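Local coordinates for protein beta-lactamase (Serratia marcescens, PDB 5GWA) that probably hydrolyses beta-lactam antibiotics as a class A extended-spectrum beta-lactamase and is inhibited by avibactam, at residues Gly23-Asn36 against Pro164-Lys176. Sequence-based numbering, arbitrary orientation.
Sequences GVAVLGIEDNFKLN and PDATVQLLKKFYK. With NA (sodium ion), chain R; NA (sodium ion), chain K.
Ala25 sets its methyl onto the first turn of helix 164-175, with CB 3.8 Å from Pro164 CB and 3.7 Å from Val168 CG2. Val168 CG2 sits between the CB atoms of Ala25 and Leu27, while CG1 lies against the carbonyl O of Ala25. Leu27 carries the contact on: its CG is anti to the backbone N (chi1 -155°), which brings CD2 to 3.9 Å from Lys172 CD, the two side chains crossing at about a right angle. Beyond the strand end, the Ile29 and Lys172 side chains pass each other in opposite directions, Ile29 CD1 lying 3.8 Å from Lys172 CA, and Ile29 CG2 meets Tyr175 CD2 at 4.0 Å. The lysine stays extended, and its NZ donates to Gly28 O at 2.8 Å, nearly in line with the carbonyl bond (163°). At the other end Asp165 OD1 accepts a hydrogen bond from Thr163 OG1. A sodium ion lies 2.7 Å from Asp165 OD1, bound also by Glu39 O and waters. The axes of strand 23-28 and helix 164-175 pass 7.0 Å apart at closest, 28° from parallel, packing the helix on the five-stranded antiparallel sheet of the class A fold. Ala25 brings the backbones close at the helix start; farther along, Lys172 combines an apolar stem with an ammonium tying helix to strand end.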
loop_
_atom_site.group_PDB
_atom_site.type_symbol
_atom_site.label_atom_id
_atom_site.label_comp_id
_atom_site.label_asym_id
_atom_site.label_seq_id
_atom_site.Cartn_x
_atom_site.Cartn_y
_atom_site.Cartn_z
ATOM N N GLY A 23 21.312 12.288 -5.859
ATOM C CA GLY A 23 21.292 13.211 -6.987
ATOM C C GLY A 23 20.505 14.446 -6.653
ATOM O O GLY A 23 19.416 14.344 -6.086
ATOM N N VAL A 24 21.059 15.596 -6.974
ATOM C CA VAL A 24 20.426 16.873 -6.638
ATOM C C VAL A 24 20.406 17.778 -7.863
ATOM O O VAL A 24 21.421 17.933 -8.523
ATOM C CB VAL A 24 21.185 17.619 -5.546
ATOM C CG1 VAL A 24 20.461 18.919 -5.213
ATOM C CG2 VAL A 24 21.328 16.751 -4.313
ATOM N N ALA A 25 19.276 18.433 -8.149
ATOM C CA ALA A 25 19.279 19.539 -9.101
ATOM C C ALA A 25 18.369 20.632 -8.598
ATOM O O ALA A 25 17.324 20.363 -7.984
ATOM C CB ALA A 25 18.855 19.121 -10.481
ATOM N N VAL A 26 18.764 21.862 -8.914
ATOM C CA VAL A 26 18.012 23.061 -8.576
ATOM C C VAL A 26 18.062 23.969 -9.794
ATOM O O VAL A 26 19.117 24.117 -10.422
ATOM C CB VAL A 26 18.622 23.821 -7.376
ATOM C CG1 VAL A 26 17.699 24.971 -6.958
ATOM C CG2 VAL A 26 18.870 22.916 -6.199
ATOM N N LEU A 27 16.926 24.571 -10.122
ATOM C CA LEU A 27 16.849 25.575 -11.181
ATOM C C LEU A 27 15.945 26.704 -10.715
ATOM O O LEU A 27 14.765 26.488 -10.391
ATOM C CB LEU A 27 16.281 24.924 -12.431
ATOM C CG LEU A 27 16.533 25.414 -13.836
ATOM C CD1 LEU A 27 18.036 25.711 -14.020
ATOM C CD2 LEU A 27 16.082 24.329 -14.813
ATOM N N GLY A 28 16.439 27.940 -10.776
ATOM C CA GLY A 28 15.546 29.066 -10.528
ATOM C C GLY A 28 14.474 29.161 -11.600
ATOM O O GLY A 28 14.719 28.889 -12.757
ATOM N N ILE A 29 13.273 29.618 -11.222
ATOM C CA ILE A 29 12.206 29.748 -12.181
ATOM C C ILE A 29 12.313 31.057 -12.940
ATOM O O ILE A 29 12.239 31.099 -14.168
ATOM C CB ILE A 29 10.815 29.630 -11.533
ATOM C CG1 ILE A 29 10.607 28.243 -10.904
ATOM C CG2 ILE A 29 9.739 29.835 -12.566
ATOM C CD1 ILE A 29 10.818 27.107 -11.876
ATOM N N GLU A 30 12.531 32.123 -12.184
ATOM C CA GLU A 30 12.562 33.466 -12.765
ATOM C C GLU A 30 13.988 33.928 -13.052
ATOM O O GLU A 30 14.195 34.701 -13.977
ATOM C CB GLU A 30 11.842 34.443 -11.842
ATOM C CG GLU A 30 10.347 34.139 -11.643
ATOM C CD GLU A 30 10.062 33.161 -10.503
ATOM O OE1 GLU A 30 10.997 32.836 -9.743
ATOM O OE2 GLU A 30 8.881 32.849 -10.326
ATOM N N ASP A 31 14.967 33.391 -12.351
ATOM C CA ASP A 31 16.357 33.844 -12.545
ATOM C C ASP A 31 17.223 32.676 -13.033
ATOM O O ASP A 31 16.693 31.618 -13.381
ATOM C CB ASP A 31 16.894 34.487 -11.267
ATOM C CG ASP A 31 17.208 33.488 -10.187
ATOM O OD1 ASP A 31 17.288 32.273 -10.481
ATOM O OD2 ASP A 31 17.390 33.923 -9.035
ATOM N N ASN A 32 18.540 32.882 -13.118
ATOM C CA ASN A 32 19.428 31.937 -13.787
ATOM C C ASN A 32 20.126 30.944 -12.872
ATOM O O ASN A 32 21.092 30.282 -13.281
ATOM C CB ASN A 32 20.474 32.712 -14.578
ATOM C CG ASN A 32 19.838 33.662 -15.565
ATOM O OD1 ASN A 32 19.176 33.228 -16.512
ATOM N ND2 ASN A 32 19.931 34.961 -15.286
ATOM N N PHE A 33 19.663 30.858 -11.635
ATOM C CA PHE A 33 20.286 30.012 -10.642
ATOM C C PHE A 33 20.217 28.557 -11.061
ATOM O O PHE A 33 19.192 28.099 -11.570
ATOM C CB PHE A 33 19.617 30.163 -9.294
ATOM C CG PHE A 33 20.239 29.315 -8.230
ATOM C CD1 PHE A 33 21.485 29.653 -7.704
ATOM C CD2 PHE A 33 19.639 28.134 -7.820
ATOM C CE1 PHE A 33 22.073 28.877 -6.733
ATOM C CE2 PHE A 33 20.225 27.353 -6.838
ATOM C CZ PHE A 33 21.447 27.728 -6.295
ATOM N N LYS A 34 21.343 27.864 -10.921
ATOM C CA LYS A 34 21.437 26.474 -11.358
ATOM C C LYS A 34 22.458 25.750 -10.494
ATOM O O LYS A 34 23.559 26.274 -10.284
ATOM C CB LYS A 34 21.810 26.421 -12.837
ATOM C CG LYS A 34 22.171 25.039 -13.352
ATOM C CD LYS A 34 22.364 25.060 -14.865
ATOM C CE LYS A 34 23.658 24.378 -15.259
ATOM N NZ LYS A 34 23.917 24.557 -16.713
ATOM N N LEU A 35 22.083 24.586 -9.938
ATOM C CA LEU A 35 22.988 23.773 -9.150
ATOM C C LEU A 35 22.703 22.307 -9.426
ATOM O O LEU A 35 21.539 21.899 -9.388
ATOM C CB LEU A 35 22.787 24.074 -7.666
ATOM C CG LEU A 35 23.773 23.394 -6.718
ATOM C CD1 LEU A 35 24.168 24.373 -5.621
ATOM C CD2 LEU A 35 23.189 22.127 -6.123
ATOM N N ASN A 36 23.752 21.524 -9.692
ATOM C CA ASN A 36 23.637 20.088 -9.942
ATOM C C ASN A 36 24.656 19.358 -9.088
ATOM O O ASN A 36 25.803 19.811 -8.966
ATOM C CB ASN A 36 23.924 19.786 -11.398
ATOM C CG ASN A 36 22.861 20.302 -12.336
ATOM O OD1 ASN A 36 21.662 20.200 -12.080
ATOM N ND2 ASN A 36 23.301 20.905 -13.422
ATOM N N PRO A 164 18.659 14.176 -12.452
ATOM C CA PRO A 164 17.937 15.174 -11.625
ATOM C C PRO A 164 17.725 16.502 -12.343
ATOM O O PRO A 164 16.732 17.195 -12.097
ATOM C CB PRO A 164 18.804 15.356 -10.395
ATOM C CG PRO A 164 19.904 14.360 -10.482
ATOM C CD PRO A 164 19.932 13.758 -11.864
ATOM N N ASP A 165 18.679 16.896 -13.187
ATOM C CA ASP A 165 18.542 18.103 -13.974
ATOM C C ASP A 165 17.430 18.010 -15.002
ATOM O O ASP A 165 16.689 18.970 -15.154
ATOM C CB ASP A 165 19.876 18.563 -14.574
ATOM C CG ASP A 165 20.560 17.508 -15.410
ATOM O OD1 ASP A 165 20.608 16.320 -15.053
ATOM O OD2 ASP A 165 21.117 17.883 -16.464
ATOM N N ALA A 166 17.183 16.822 -15.552
ATOM C CA ALA A 166 16.004 16.660 -16.417
ATOM C C ALA A 166 14.750 17.051 -15.627
ATOM O O ALA A 166 13.834 17.710 -16.149
ATOM C CB ALA A 166 15.885 15.259 -16.934
ATOM N N THR A 167 14.645 16.549 -14.405
ATOM C CA THR A 167 13.456 16.800 -13.638
ATOM C C THR A 167 13.193 18.276 -13.451
ATOM O O THR A 167 12.062 18.732 -13.642
ATOM C CB THR A 167 13.534 16.121 -12.268
ATOM O OG1 THR A 167 13.894 14.742 -12.427
ATOM C CG2 THR A 167 12.235 16.252 -11.542
ATOM N N VAL A 168 14.203 19.033 -13.028
ATOM C CA VAL A 168 13.967 20.445 -12.780
ATOM C C VAL A 168 13.765 21.239 -14.094
ATOM O O VAL A 168 12.994 22.197 -14.093
ATOM C CB VAL A 168 15.008 21.116 -11.886
ATOM C CG1 VAL A 168 14.993 20.549 -10.482
ATOM C CG2 VAL A 168 16.401 21.071 -12.513
ATOM N N GLN A 169 14.380 20.821 -15.193
ATOM C CA GLN A 169 14.056 21.389 -16.517
ATOM C C GLN A 169 12.580 21.235 -16.816
ATOM O O GLN A 169 11.910 22.195 -17.242
ATOM C CB GLN A 169 14.904 20.745 -17.597
ATOM C CG GLN A 169 16.374 21.126 -17.502
ATOM C CD GLN A 169 17.287 20.137 -18.197
ATOM O OE1 GLN A 169 16.863 19.406 -19.097
ATOM N NE2 GLN A 169 18.560 20.142 -17.818
ATOM N N LEU A 170 12.074 20.027 -16.587
ATOM C CA LEU A 170 10.658 19.778 -16.795
ATOM C C LEU A 170 9.789 20.579 -15.855
ATOM O O LEU A 170 8.693 21.059 -16.247
ATOM C CB LEU A 170 10.378 18.280 -16.702
ATOM C CG LEU A 170 8.942 17.812 -16.942
ATOM C CD1 LEU A 170 8.607 18.029 -18.418
ATOM C CD2 LEU A 170 8.738 16.333 -16.601
ATOM N N LEU A 171 10.141 20.610 -14.565
ATOM C CA LEU A 171 9.366 21.379 -13.593
ATOM C C LEU A 171 9.290 22.861 -13.946
ATOM O O LEU A 171 8.261 23.498 -13.720
ATOM C CB LEU A 171 9.945 21.223 -12.188
ATOM C CG LEU A 171 9.711 19.865 -11.544
ATOM C CD1 LEU A 171 10.679 19.664 -10.410
ATOM C CD2 LEU A 171 8.288 19.669 -11.046
ATOM N N LYS A 172 10.369 23.402 -14.507
ATOM C CA LYS A 172 10.399 24.807 -14.906
ATOM C C LYS A 172 9.533 25.104 -16.140
ATOM O O LYS A 172 8.733 26.053 -16.094
ATOM C CB LYS A 172 11.845 25.245 -15.133
ATOM C CG LYS A 172 11.999 26.678 -15.605
ATOM C CD LYS A 172 13.453 27.083 -15.589
ATOM C CE LYS A 172 13.652 28.524 -16.014
ATOM N NZ LYS A 172 14.978 29.045 -15.587
ATOM N N LYS A 173 9.568 24.221 -17.133
ATOM C CA LYS A 173 8.671 24.298 -18.306
ATOM C C LYS A 173 7.239 24.292 -17.813
ATOM O O LYS A 173 6.390 25.102 -18.203
ATOM C CB LYS A 173 8.899 23.119 -19.237
ATOM C CG LYS A 173 10.220 23.170 -19.987
ATOM C CD LYS A 173 10.266 22.121 -21.084
ATOM C CE LYS A 173 11.599 22.128 -21.802
ATOM N NZ LYS A 173 11.534 23.115 -22.921
ATOM N N PHE A 174 6.964 23.404 -16.860
ATOM C CA PHE A 174 5.609 23.327 -16.321
ATOM C C PHE A 174 5.216 24.615 -15.580
ATOM O O PHE A 174 4.098 25.121 -15.790
ATOM C CB PHE A 174 5.501 22.129 -15.361
ATOM C CG PHE A 174 4.333 22.195 -14.428
ATOM C CD1 PHE A 174 3.052 22.054 -14.903
ATOM C CD2 PHE A 174 4.530 22.303 -13.057
ATOM C CE1 PHE A 174 1.980 22.117 -14.049
ATOM C CE2 PHE A 174 3.448 22.364 -12.193
ATOM C CZ PHE A 174 2.171 22.213 -12.694
ATOM N N TYR A 175 6.071 25.100 -14.672
ATOM C CA TYR A 175 5.694 26.203 -13.786
ATOM C C TYR A 175 5.441 27.464 -14.572
ATOM O O TYR A 175 4.598 28.285 -14.184
ATOM C CB TYR A 175 6.742 26.472 -12.680
ATOM C CG TYR A 175 6.135 27.182 -11.527
ATOM C CD1 TYR A 175 5.476 26.483 -10.538
ATOM C CD2 TYR A 175 6.048 28.572 -11.498
ATOM C CE1 TYR A 175 4.821 27.121 -9.498
ATOM C CE2 TYR A 175 5.375 29.218 -10.467
ATOM C CZ TYR A 175 4.753 28.491 -9.474
ATOM O OH TYR A 175 4.021 29.080 -8.449
ATOM N N LYS A 176 6.155 27.609 -15.670
ATOM C CA LYS A 176 5.981 28.764 -16.519
ATOM C C LYS A 176 4.783 28.562 -17.437
ATOM O O LYS A 176 4.516 29.406 -18.293
ATOM C CB LYS A 176 7.244 29.037 -17.328
ATOM C CG LYS A 176 8.453 29.365 -16.451
ATOM C CD LYS A 176 9.718 29.576 -17.258
ATOM C CE LYS A 176 9.646 30.859 -18.077
ATOM N NZ LYS A 176 11.004 31.259 -18.553
HETATM NA NA NA R . 13.863 32.420 -9.339
HETATM NA NA NA K . 22.630 15.007 -16.344
HETATM O O HOH W 1 24.703 16.497 -17.328
HETATM O O HOH W 2 23.614 13.585 -18.410
#